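Local atomic coordinates of Non-structural protein 3 (Porcine deltacoronavirus, PDB entry 6LN0), a protein that probably processes the viral replicase polyprotein with its papain-like protease domain and also carries a macro domain that probably binds ADP-ribose. Residues P356-M361 with T367-Q372; S329-T332 with T337-N340; R349-I354 with A377-T382; Q270-Q275 with A419-F424; T388-K393 with C399-G404. All coordinates share one frame; numbering follows the deposited sequence.

Contact 1 (P356-M361 with T367-Q372); sequences PKVYCM and TPFTPQ. With ZN (zinc ion), chain B.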
# COMPACT_ATOMS: atom_id res chain seq x y z
N PRO A 356 20.45 -13.73 40.10
CA PRO A 356 19.20 -13.23 39.52
C PRO A 356 18.10 -13.05 40.56
O PRO A 356 17.98 -13.83 41.51
CB PRO A 356 18.83 -14.32 38.51
CG PRO A 356 19.42 -15.57 39.10
CD PRO A 356 20.73 -15.12 39.71
N LYS A 357 17.28 -12.03 40.36
CA LYS A 357 16.27 -11.68 41.35
C LYS A 357 14.93 -11.40 40.70
O LYS A 357 14.85 -11.05 39.52
CB LYS A 357 16.70 -10.47 42.18
CG LYS A 357 18.18 -10.48 42.61
CD LYS A 357 18.44 -9.48 43.73
CE LYS A 357 19.94 -9.18 43.89
NZ LYS A 357 20.13 -8.14 44.94
N VAL A 358 13.87 -11.52 41.48
CA VAL A 358 12.56 -11.03 41.08
C VAL A 358 12.04 -10.10 42.15
O VAL A 358 12.54 -10.07 43.28
CB VAL A 358 11.55 -12.16 40.81
CG1 VAL A 358 11.92 -12.91 39.56
CG2 VAL A 358 11.42 -13.10 42.04
N TYR A 359 11.02 -9.35 41.79
CA TYR A 359 10.37 -8.44 42.71
C TYR A 359 9.26 -9.18 43.45
O TYR A 359 8.35 -9.73 42.84
CB TYR A 359 9.79 -7.24 41.96
CG TYR A 359 9.11 -6.27 42.88
CD1 TYR A 359 9.84 -5.50 43.76
CD2 TYR A 359 7.74 -6.15 42.89
CE1 TYR A 359 9.23 -4.61 44.61
CE2 TYR A 359 7.11 -5.26 43.73
CZ TYR A 359 7.86 -4.49 44.59
OH TYR A 359 7.25 -3.60 45.45
N CYS A 360 9.33 -9.16 44.78
CA CYS A 360 8.26 -9.70 45.59
C CYS A 360 7.32 -8.57 45.98
O CYS A 360 7.71 -7.63 46.68
CB CYS A 360 8.80 -10.37 46.86
SG CYS A 360 7.43 -11.00 47.89
N MET A 361 6.07 -8.65 45.52
CA MET A 361 5.09 -7.62 45.86
C MET A 361 4.74 -7.66 47.34
O MET A 361 4.50 -6.61 47.94
CB MET A 361 3.83 -7.76 45.00
CG MET A 361 3.40 -9.18 44.74
SD MET A 361 2.42 -9.36 43.19
CE MET A 361 3.40 -8.46 41.99
N THR A 367 14.34 -10.01 45.50
CA THR A 367 14.73 -11.21 46.22
C THR A 367 15.35 -12.25 45.29
O THR A 367 14.96 -12.35 44.13
CB THR A 367 13.52 -11.84 46.90
OG1 THR A 367 13.93 -13.05 47.53
CG2 THR A 367 12.44 -12.18 45.86
N PRO A 368 16.31 -13.03 45.78
CA PRO A 368 16.69 -14.25 45.06
C PRO A 368 15.60 -15.31 45.16
O PRO A 368 14.61 -15.13 45.89
CB PRO A 368 17.98 -14.69 45.76
CG PRO A 368 18.45 -13.49 46.50
CD PRO A 368 17.20 -12.78 46.93
N PHE A 369 15.78 -16.43 44.48
CA PHE A 369 14.68 -17.39 44.37
C PHE A 369 15.23 -18.79 44.12
O PHE A 369 16.36 -18.96 43.66
CB PHE A 369 13.70 -16.98 43.26
CG PHE A 369 14.35 -16.80 41.91
CD1 PHE A 369 14.57 -17.89 41.08
CD2 PHE A 369 14.70 -15.54 41.46
CE1 PHE A 369 15.15 -17.72 39.81
CE2 PHE A 369 15.27 -15.37 40.20
CZ PHE A 369 15.49 -16.45 39.37
N THR A 370 14.41 -19.78 44.40
CA THR A 370 14.85 -21.16 44.24
C THR A 370 14.02 -21.82 43.15
O THR A 370 12.80 -21.99 43.32
CB THR A 370 14.74 -21.93 45.55
OG1 THR A 370 15.56 -21.29 46.55
CG2 THR A 370 15.20 -23.35 45.34
N PRO A 371 14.62 -22.17 42.01
CA PRO A 371 13.84 -22.68 40.87
C PRO A 371 13.25 -24.05 41.15
O PRO A 371 13.92 -24.92 41.70
CB PRO A 371 14.87 -22.77 39.74
CG PRO A 371 16.05 -21.96 40.20
CD PRO A 371 16.03 -21.90 41.68
N GLN A 372 12.00 -24.25 40.73
CA GLN A 372 11.37 -25.56 40.80
C GLN A 372 11.19 -26.23 39.44
O GLN A 372 10.87 -27.42 39.41
CB GLN A 372 9.99 -25.48 41.46
CG GLN A 372 9.97 -24.63 42.70
CD GLN A 372 10.74 -25.27 43.84
OE1 GLN A 372 10.57 -26.47 44.13
NE2 GLN A 372 11.58 -24.48 44.52
ZN ZN B . 8.58 -11.99 49.66

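Contact 2 (S329-T332 with T337-N340); sequences SATT and TYFN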
# COMPACT_ATOMS: atom_id res chain seq x y z
N SER A 329 9.28 -21.79 37.07
CA SER A 329 8.61 -21.56 38.34
C SER A 329 9.64 -21.63 39.47
O SER A 329 10.66 -22.31 39.35
CB SER A 329 7.50 -22.59 38.55
OG SER A 329 8.08 -23.86 38.87
N ALA A 330 9.35 -20.92 40.58
CA ALA A 330 10.28 -20.85 41.70
C ALA A 330 9.58 -20.35 42.96
O ALA A 330 8.40 -19.98 42.94
CB ALA A 330 11.47 -19.94 41.36
N THR A 331 10.32 -20.34 44.07
CA THR A 331 9.86 -19.76 45.33
C THR A 331 10.81 -18.64 45.75
O THR A 331 12.03 -18.70 45.51
CB THR A 331 9.79 -20.81 46.47
OG1 THR A 331 10.98 -21.61 46.47
CG2 THR A 331 8.57 -21.73 46.31
N THR A 332 10.24 -17.61 46.37
CA THR A 332 11.09 -16.50 46.77
C THR A 332 11.91 -16.86 48.00
O THR A 332 11.55 -17.73 48.79
CB THR A 332 10.23 -15.25 47.04
OG1 THR A 332 9.23 -15.54 48.02
CG2 THR A 332 9.54 -14.78 45.76
N THR A 337 7.12 -17.66 48.58
CA THR A 337 5.95 -17.63 47.71
C THR A 337 6.30 -18.30 46.39
O THR A 337 7.38 -18.10 45.84
CB THR A 337 5.50 -16.19 47.52
OG1 THR A 337 5.02 -15.70 48.78
CG2 THR A 337 4.36 -16.10 46.47
N TYR A 338 5.41 -19.18 45.92
CA TYR A 338 5.56 -19.79 44.61
C TYR A 338 5.08 -18.85 43.52
O TYR A 338 4.08 -18.15 43.69
CB TYR A 338 4.75 -21.08 44.55
CG TYR A 338 4.80 -21.88 43.27
CD1 TYR A 338 5.84 -22.77 43.03
CD2 TYR A 338 3.76 -21.81 42.35
CE1 TYR A 338 5.85 -23.57 41.86
CE2 TYR A 338 3.77 -22.58 41.19
CZ TYR A 338 4.81 -23.46 40.95
OH TYR A 338 4.79 -24.23 39.79
N PHE A 339 5.79 -18.84 42.38
CA PHE A 339 5.40 -18.02 41.24
C PHE A 339 5.93 -18.63 39.95
O PHE A 339 6.82 -19.46 39.96
CB PHE A 339 5.92 -16.58 41.35
CG PHE A 339 7.42 -16.49 41.30
CD1 PHE A 339 8.19 -16.71 42.46
CD2 PHE A 339 8.08 -16.23 40.12
CE1 PHE A 339 9.57 -16.63 42.42
CE2 PHE A 339 9.48 -16.16 40.09
CZ PHE A 339 10.22 -16.36 41.24
N ASN A 340 5.37 -18.16 38.84
CA ASN A 340 5.77 -18.59 37.51
C ASN A 340 6.25 -17.36 36.75
O ASN A 340 5.81 -16.24 37.03
CB ASN A 340 4.59 -19.28 36.77
CG ASN A 340 5.04 -20.05 35.53
OD1 ASN A 340 5.09 -19.50 34.41
ND2 ASN A 340 5.36 -21.33 35.72

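Contact 3 (R349-I354 with A377-T382); sequences REYDPI and AVAIGT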
# COMPACT_ATOMS: atom_id res chain seq x y z
N ARG A 349 16.05 -2.97 39.75
CA ARG A 349 16.86 -2.45 40.84
C ARG A 349 17.52 -3.63 41.53
O ARG A 349 16.93 -4.72 41.62
CB ARG A 349 16.02 -1.67 41.85
CG ARG A 349 16.85 -0.98 42.87
CD ARG A 349 15.99 -0.13 43.75
NE ARG A 349 16.76 0.38 44.87
CZ ARG A 349 16.22 0.99 45.92
NH1 ARG A 349 14.91 1.18 46.00
NH2 ARG A 349 17.01 1.41 46.91
N GLU A 350 18.73 -3.40 42.03
CA GLU A 350 19.53 -4.42 42.69
C GLU A 350 20.01 -5.47 41.71
O GLU A 350 20.18 -6.64 42.08
CB GLU A 350 18.77 -5.10 43.84
CG GLU A 350 18.04 -4.15 44.77
CD GLU A 350 18.98 -3.38 45.67
OE1 GLU A 350 18.49 -2.62 46.54
OE2 GLU A 350 20.22 -3.54 45.51
N TYR A 351 20.20 -5.08 40.45
CA TYR A 351 20.65 -6.02 39.45
C TYR A 351 22.02 -6.54 39.81
O TYR A 351 22.97 -5.77 39.98
CB TYR A 351 20.70 -5.37 38.07
CG TYR A 351 21.24 -6.32 37.02
CD1 TYR A 351 20.79 -7.63 36.98
CD2 TYR A 351 22.19 -5.92 36.09
CE1 TYR A 351 21.25 -8.52 36.06
CE2 TYR A 351 22.66 -6.82 35.13
CZ TYR A 351 22.18 -8.13 35.13
OH TYR A 351 22.61 -9.06 34.20
N ASP A 352 22.14 -7.86 39.89
CA ASP A 352 23.37 -8.53 40.29
C ASP A 352 23.74 -9.55 39.23
O ASP A 352 23.07 -10.60 39.14
CB ASP A 352 23.18 -9.18 41.66
CG ASP A 352 24.48 -9.71 42.24
OD1 ASP A 352 25.36 -10.12 41.45
OD2 ASP A 352 24.60 -9.73 43.49
N PRO A 353 24.78 -9.32 38.44
CA PRO A 353 25.08 -10.25 37.34
C PRO A 353 25.37 -11.69 37.76
O PRO A 353 25.48 -12.54 36.87
CB PRO A 353 26.30 -9.61 36.65
CG PRO A 353 26.56 -8.32 37.34
CD PRO A 353 25.39 -8.00 38.22
N ILE A 354 25.53 -12.00 39.04
CA ILE A 354 25.72 -13.39 39.44
C ILE A 354 24.63 -13.91 40.35
O ILE A 354 24.67 -15.05 40.80
CB ILE A 354 27.11 -13.62 40.09
CG1 ILE A 354 27.24 -12.82 41.37
CG2 ILE A 354 28.24 -13.28 39.10
CD1 ILE A 354 28.45 -13.21 42.16
N ALA A 377 17.19 -18.80 33.25
CA ALA A 377 16.52 -17.52 33.12
C ALA A 377 17.51 -16.47 32.66
O ALA A 377 18.68 -16.50 33.06
CB ALA A 377 15.87 -17.10 34.44
N VAL A 378 17.06 -15.57 31.79
CA VAL A 378 17.81 -14.39 31.38
C VAL A 378 17.37 -13.23 32.25
O VAL A 378 16.17 -13.02 32.44
CB VAL A 378 17.61 -14.05 29.89
CG1 VAL A 378 18.16 -12.66 29.59
CG2 VAL A 378 18.26 -15.09 29.02
N ALA A 379 18.33 -12.45 32.74
CA ALA A 379 18.04 -11.26 33.53
C ALA A 379 18.61 -10.06 32.82
O ALA A 379 19.69 -10.15 32.22
CB ALA A 379 18.63 -11.37 34.95
N ILE A 380 17.90 -8.94 32.86
CA ILE A 380 18.38 -7.71 32.24
C ILE A 380 18.36 -6.62 33.29
O ILE A 380 17.47 -6.56 34.14
CB ILE A 380 17.58 -7.28 30.98
CG1 ILE A 380 16.08 -7.22 31.23
CG2 ILE A 380 17.92 -8.16 29.78
CD1 ILE A 380 15.33 -6.45 30.11
N GLY A 381 19.37 -5.76 33.21
CA GLY A 381 19.54 -4.64 34.10
C GLY A 381 20.86 -4.00 33.73
O GLY A 381 21.44 -4.35 32.71
N THR A 382 21.35 -3.09 34.56
CA THR A 382 22.71 -2.59 34.36
C THR A 382 23.48 -2.57 35.66
O THR A 382 23.02 -1.96 36.63
CB THR A 382 22.71 -1.20 33.75
OG1 THR A 382 21.83 -1.19 32.63
CG2 THR A 382 24.13 -0.84 33.31

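Contact 4 (Q270-Q275 with A419-F424); sequences QNTAYQ and ATYHRF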
# COMPACT_ATOMS: atom_id res chain seq x y z
N GLN A 270 22.05 -17.93 21.75
CA GLN A 270 22.64 -19.21 21.38
C GLN A 270 23.21 -19.96 22.58
O GLN A 270 23.30 -21.19 22.53
CB GLN A 270 23.72 -19.00 20.31
CG GLN A 270 23.15 -18.64 18.93
CD GLN A 270 24.23 -18.52 17.87
OE1 GLN A 270 24.59 -19.51 17.23
NE2 GLN A 270 24.76 -17.31 17.69
N ASN A 271 23.59 -19.25 23.65
CA ASN A 271 24.10 -19.90 24.85
C ASN A 271 23.04 -20.15 25.90
O ASN A 271 23.38 -20.36 27.06
CB ASN A 271 25.25 -19.09 25.45
CG ASN A 271 26.57 -19.35 24.74
OD1 ASN A 271 27.07 -18.50 24.01
ND2 ASN A 271 27.11 -20.56 24.91
N THR A 272 21.76 -20.10 25.52
CA THR A 272 20.70 -20.58 26.39
C THR A 272 20.14 -21.88 25.82
O THR A 272 20.60 -22.40 24.80
CB THR A 272 19.58 -19.56 26.53
OG1 THR A 272 18.73 -19.68 25.40
CG2 THR A 272 20.13 -18.17 26.60
N ALA A 273 19.11 -22.40 26.48
CA ALA A 273 18.54 -23.68 26.09
C ALA A 273 17.16 -23.52 25.48
O ALA A 273 16.45 -24.52 25.32
CB ALA A 273 18.48 -24.60 27.31
N TYR A 274 16.77 -22.30 25.13
CA TYR A 274 15.41 -22.02 24.69
C TYR A 274 15.20 -22.48 23.25
O TYR A 274 16.15 -22.61 22.47
CB TYR A 274 15.12 -20.52 24.79
CG TYR A 274 15.25 -19.93 26.19
CD1 TYR A 274 14.74 -20.60 27.30
CD2 TYR A 274 15.86 -18.71 26.38
CE1 TYR A 274 14.86 -20.06 28.56
CE2 TYR A 274 15.99 -18.16 27.63
CZ TYR A 274 15.48 -18.83 28.73
OH TYR A 274 15.59 -18.28 30.00
N GLN A 275 13.94 -22.73 22.90
CA GLN A 275 13.56 -23.10 21.54
C GLN A 275 12.48 -22.16 21.01
O GLN A 275 11.40 -22.05 21.61
CB GLN A 275 13.07 -24.55 21.45
CG GLN A 275 12.39 -24.83 20.11
CD GLN A 275 12.15 -26.30 19.82
OE1 GLN A 275 11.97 -27.11 20.73
NE2 GLN A 275 12.15 -26.65 18.53
N ALA A 419 22.93 -7.87 30.27
CA ALA A 419 22.09 -9.05 30.30
C ALA A 419 22.97 -10.23 30.69
O ALA A 419 24.14 -10.27 30.31
CB ALA A 419 21.41 -9.30 28.94
N THR A 420 22.40 -11.17 31.44
CA THR A 420 23.09 -12.39 31.85
C THR A 420 22.13 -13.56 31.73
O THR A 420 20.92 -13.41 31.92
CB THR A 420 23.59 -12.31 33.31
OG1 THR A 420 22.51 -11.92 34.16
CG2 THR A 420 24.73 -11.31 33.46
N TYR A 421 22.68 -14.73 31.41
CA TYR A 421 21.91 -15.97 31.40
C TYR A 421 22.35 -16.85 32.55
O TYR A 421 23.55 -17.11 32.72
CB TYR A 421 22.08 -16.73 30.08
CG TYR A 421 21.45 -18.09 30.16
CD1 TYR A 421 20.07 -18.23 30.20
CD2 TYR A 421 22.24 -19.24 30.24
CE1 TYR A 421 19.47 -19.48 30.31
CE2 TYR A 421 21.64 -20.48 30.34
CZ TYR A 421 20.25 -20.59 30.37
OH TYR A 421 19.63 -21.81 30.46
N HIS A 422 21.39 -17.32 33.34
CA HIS A 422 21.63 -18.13 34.53
C HIS A 422 21.01 -19.51 34.31
O HIS A 422 19.79 -19.66 34.39
CB HIS A 422 21.04 -17.46 35.76
CG HIS A 422 21.39 -16.01 35.89
ND1 HIS A 422 22.40 -15.56 36.72
CD2 HIS A 422 20.83 -14.90 35.34
CE1 HIS A 422 22.46 -14.24 36.66
NE2 HIS A 422 21.52 -13.82 35.84
N ARG A 423 21.83 -20.51 34.01
CA ARG A 423 21.31 -21.87 33.98
C ARG A 423 20.99 -22.34 35.39
O ARG A 423 21.54 -21.85 36.38
CB ARG A 423 22.32 -22.81 33.33
CG ARG A 423 23.52 -23.11 34.22
CD ARG A 423 23.91 -24.58 34.13
NE ARG A 423 23.77 -25.07 32.77
CZ ARG A 423 24.79 -25.24 31.93
NH1 ARG A 423 26.03 -24.96 32.33
NH2 ARG A 423 24.58 -25.70 30.70
N PHE A 424 20.10 -23.32 35.48
CA PHE A 424 19.62 -23.85 36.76
C PHE A 424 20.28 -25.21 37.01
O PHE A 424 19.77 -26.24 36.56
CB PHE A 424 18.10 -23.96 36.76
CG PHE A 424 17.39 -22.65 36.72
CD1 PHE A 424 18.04 -21.49 37.11
CD2 PHE A 424 16.08 -22.56 36.31
CE1 PHE A 424 17.39 -20.26 37.07
CE2 PHE A 424 15.42 -21.33 36.26
CZ PHE A 424 16.07 -20.18 36.65

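Contact 5 (T388-K393 with C399-G404); sequences TGPAIK and CWYTNG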
# COMPACT_ATOMS: atom_id res chain seq x y z
N THR A 388 29.96 -14.07 35.62
CA THR A 388 30.66 -15.34 35.62
C THR A 388 30.01 -16.37 34.70
O THR A 388 30.35 -17.56 34.78
CB THR A 388 30.75 -15.91 37.04
OG1 THR A 388 29.45 -16.38 37.43
CG2 THR A 388 31.22 -14.85 38.04
N GLY A 389 29.08 -15.95 33.85
CA GLY A 389 28.49 -16.81 32.85
C GLY A 389 28.18 -16.01 31.61
O GLY A 389 28.57 -14.84 31.51
N PRO A 390 27.46 -16.60 30.65
CA PRO A 390 27.12 -15.87 29.41
C PRO A 390 26.44 -14.55 29.70
O PRO A 390 25.46 -14.49 30.44
CB PRO A 390 26.18 -16.83 28.67
CG PRO A 390 26.44 -18.17 29.26
CD PRO A 390 26.91 -17.97 30.68
N ALA A 391 26.97 -13.47 29.13
CA ALA A 391 26.48 -12.14 29.43
C ALA A 391 26.61 -11.25 28.20
O ALA A 391 27.11 -11.65 27.15
CB ALA A 391 27.24 -11.53 30.62
N ILE A 392 26.13 -10.01 28.35
CA ILE A 392 26.31 -8.98 27.34
C ILE A 392 26.87 -7.75 28.04
O ILE A 392 26.38 -7.35 29.10
CB ILE A 392 24.99 -8.66 26.61
CG1 ILE A 392 24.54 -9.87 25.76
CG2 ILE A 392 25.18 -7.46 25.74
CD1 ILE A 392 23.24 -9.65 24.94
N LYS A 393 27.92 -7.19 27.47
CA LYS A 393 28.49 -5.96 27.99
C LYS A 393 28.30 -4.84 26.97
O LYS A 393 28.30 -5.07 25.75
CB LYS A 393 29.98 -6.13 28.34
CG LYS A 393 30.28 -7.08 29.50
CD LYS A 393 31.49 -6.63 30.30
CE LYS A 393 32.48 -7.78 30.55
NZ LYS A 393 33.88 -7.29 30.81
N CYS A 399 28.62 -3.11 21.98
CA CYS A 399 28.12 -4.14 22.88
C CYS A 399 28.51 -5.49 22.31
O CYS A 399 28.66 -5.64 21.09
CB CYS A 399 26.59 -4.05 23.07
SG CYS A 399 25.61 -4.36 21.64
N TRP A 400 28.70 -6.47 23.19
CA TRP A 400 29.31 -7.69 22.71
C TRP A 400 28.97 -8.81 23.68
O TRP A 400 28.77 -8.57 24.87
CB TRP A 400 30.84 -7.55 22.58
CG TRP A 400 31.54 -7.39 23.90
CD1 TRP A 400 31.98 -8.39 24.71
CD2 TRP A 400 31.87 -6.16 24.58
NE1 TRP A 400 32.57 -7.87 25.84
CE2 TRP A 400 32.52 -6.51 25.78
CE3 TRP A 400 31.70 -4.80 24.27
CZ2 TRP A 400 32.99 -5.55 26.68
CZ3 TRP A 400 32.16 -3.85 25.18
CH2 TRP A 400 32.81 -4.23 26.36
N TYR A 401 28.93 -10.02 23.15
CA TYR A 401 28.72 -11.19 23.99
C TYR A 401 30.03 -11.61 24.64
O TYR A 401 31.10 -11.56 24.02
CB TYR A 401 28.16 -12.34 23.16
CG TYR A 401 28.15 -13.65 23.91
CD1 TYR A 401 27.51 -13.76 25.14
CD2 TYR A 401 28.79 -14.76 23.40
CE1 TYR A 401 27.50 -14.96 25.83
CE2 TYR A 401 28.79 -15.96 24.08
CZ TYR A 401 28.15 -16.06 25.30
OH TYR A 401 28.14 -17.25 25.99
N THR A 402 29.94 -12.03 25.89
CA THR A 402 31.08 -12.62 26.57
C THR A 402 30.57 -13.78 27.41
O THR A 402 29.63 -13.62 28.20
CB THR A 402 31.80 -11.59 27.45
OG1 THR A 402 32.71 -12.26 28.33
CG2 THR A 402 30.81 -10.78 28.28
N ASN A 403 31.14 -14.96 27.19
CA ASN A 403 30.98 -16.03 28.15
C ASN A 403 31.71 -15.63 29.43
O ASN A 403 32.54 -14.72 29.44
CB ASN A 403 31.52 -17.34 27.58
CG ASN A 403 30.75 -18.55 28.07
OD1 ASN A 403 30.62 -18.77 29.28
ND2 ASN A 403 30.23 -19.34 27.12
N GLY A 404 31.40 -16.31 30.52
CA GLY A 404 31.78 -15.78 31.83
C GLY A 404 33.26 -15.50 32.03
O GLY A 404 33.64 -14.71 32.91

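Contact 1 (P356-M361 with T367-Q372)
Val358 and Thr367 form the antiparallel hydrogen-bonded pair of a zinc-bearing beta hairpin, an arrangement consistent with the zinc-binding fingers of coronavirus papain-like proteases. Val358 N bonds Thr367 O at 3.0 Å, and Thr367 N returns a bond to Val358 O at 2.9 Å. Both side chains stand on the same face of the sheet. Thr367 OG1, anti to the backbone N (chi1 177°), donates to Pro368 O on a lone pair, while its methyl CG2 leans at a slant against Val358 CG2, 4.1 Å away. Phe369 turns its ring back toward Pro356 and meets the proline at about a right angle, with Phe369 CZ 4.0 Å from Pro356 CG. Phe369 CE2 also comes 3.4 Å from Pro356 O. Val358 CG2 approaches Phe369 CD2 at 4.1 Å, again roughly perpendicular, and thus touches both the threonine methyl and the ring. Phe328, Phe339 and Ile345 add apolar contacts around Phe369. Farther along, Cys360 CB lies 4.2 Å from Thr367 CG2. Cys334, Cys335 and Cys363 supply the other three ligands of the zinc ion, which Cys360 SG binds at 2.3 Å.

Contact 2 (S329-T332 with T337-N340)
Ser329 meets Tyr338 and Asn340 in an antiparallel hairpin, at the end of the contact far from the turn; segments 329-332 and 338-340 run with their N-to-C directions 142° apart. Ser329 CB lies 3.4 Å from Tyr338 OH, because a tyrosine chi1 of -179° lets the ring slant across toward the serine. Asn340, the non-hydrogen-bonded partner of Ser329, brings ND2 near the same CB, whereas Ser329 OG bonds to Ser373 OG. Ala330 is next and pairs with Phe339 through two backbone bonds, Ala330 N to Phe339 O at 3.0 Å and Phe339 N to Ala330 O at 2.9 Å. On that face of the sheet the phenylalanine ring reaches its partner, with Phe339 CZ 3.8 Å from Ala330 CB. Thr331 stands on the face of Tyr338 and sets its CG2 at the edge of the tyrosine ring, near the ring plane. Beyond this last bridge, Thr332 holds Thr337 by two bonds: Thr332 N bonds Thr337 O at 2.9 Å, and Thr332 OG1 accepts from Thr337 N at 3.0 Å and 165°. Thr332 CG2 reaches Phe339 CE1 at 3.8 Å. The intervening turn holds the zinc ligands Cys334 and Cys335. Strand 365-371 flanks 327-332 on its other side, where Phe369 packs on Ala330 and Phe339, and strand 376-383 runs beside 338-346.

Contact 3 (R349-I354 with A377-T382)
Tyr351 lays its ring on the backbone of Gly381, joining the loop between strands 338-346 and 358-360 to strand 376-383 in the large mixed sheet of the papain-like protease domain. Tyr351 CB is 4.2 Å from Gly381 CA, and CG, swung opposite the tyrosine's own N at chi1 177°, closes to 3.8 Å from that same atom. The CD2/CE2 half of the ring then follows the peptide between Gly381 and Thr382: Tyr351 CD2 is 3.3 Å from Gly381 C, and CE2 remains close to that carbon. In the other half, Tyr351 CE1 lies 4.0 Å from Ala379 CB. With no side chain at Gly381, the ring can lie directly on its CA, which makes a CH-pi contact 26° off the ring normal. Pro353 CD covers the opposite face, 4.2 Å above the ring plane, so the aromatic group is held between the strand and its own loop. That loop is shaped by an Asx turn in which Ile354 N bonds Asp352 OD1 at 3.1 Å. At the tip the buried phenol oxygen finds a polar partner on the next strand, 416-423: Tyr351 OH is hydrogen-bonded to Thr420 OG1 and lies 3.7 Å from Ala379 O.

Contact 4 (Q270-Q275 with A419-F424)
Thr272 and Tyr421 come no closer than 6.9 Å between CA atoms, so the loop between helices 260-270 and 278-287 meets strand 416-423 through side chains and not through a backbone ladder. The contact lies at the surface of the papain-like protease domain, where helices rest against the large mixed sheet, and Tyr421 carries nearly all of it. Its chi1 of 172° lays the ring along the strand with one face turned to the loop. Thr272 CG2 sits over that face, 3.6 Å above the ring plane and displaced toward the rim, in a CH-pi contact 24° off the normal. Arg423 N lies over the opposite face at 3.7 Å from the ring plane, so the ring runs forward between the loop and its own strand. Asn271 O approaches Tyr421 CD2 obliquely at 3.6 Å. The loop is set by an ST turn, with Thr272 OG1 accepting from Tyr274 N at 3.3 Å and 172° while also bonding Phe269 O; the hydroxyl is thus turned inward to its own chain and the methyl faces the ring. Tyr274 OH, which has a weak hydrogen bond to Gly376 O, lies at the edge of the Tyr421 ring, near its plane and 4.1 Å from CE1.

Contact 5 (T388-K393 with C399-G404)
Trp400 receives Lys393 over one face of its indole: the lysine CB stands 3.4 Å above the ring plane, displaced toward the rim, and makes a CH-pi contact with the six-membered ring. Tyr401, on the other side of the sheet, has Asn403 N over one face, and Pro390 CB meets the edge of its ring in plane, 3.6 Å from CE1. Ala391 O lies near that plane too, beside CD1. The rings project from an antiparallel beta hairpin, strands 391-395 and 398-402, the latter outermost in the large mixed sheet. Ala391 and Thr402 exchange backbone bonds, Ala391 N to Thr402 O at 2.8 Å and Thr402 N to Ala391 O at 3.1 Å. Lys393 and Trp400 repeat the pattern, with Lys393 N to Trp400 O at 3.1 Å and Trp400 N to Lys393 O at 2.9 Å. Lys393 CG, placed by chi1 of -66°, lies 3.9 Å from Thr402 CG2, and the chain bends beyond it. Tyr401 OH turns to Asn271 OD1 in a weak hydrogen bond. The buried lysine therefore serves two chemistries: its methylene chain packs against indole and methyl, while NZ forms a salt bridge with Glu386 that probably offsets the cost of burying its charge.

From the N terminus, contact 4 opens first, at 270-275, and closes last, at 419-424; the long loop it makes encloses all the others, and none cross. Inside it contact 2 closes a short hairpin at the zinc end. Contact 3 then opens at 349-354 and closes at 377-382, with the hairpin of contact 1 nested within it. Contact 5, the last hairpin, follows in series. Contacts 1 and 2 adjoin through strands 365-371 and 327-332, their centres about 7 Å apart, and contacts 3, 4 and 5 gather round strand 416-423. All reach one mixed sheet, from outer strand 358-360 beside the zinc site to outer strand 398-402, and contact 4 ties that sheet to the helical part.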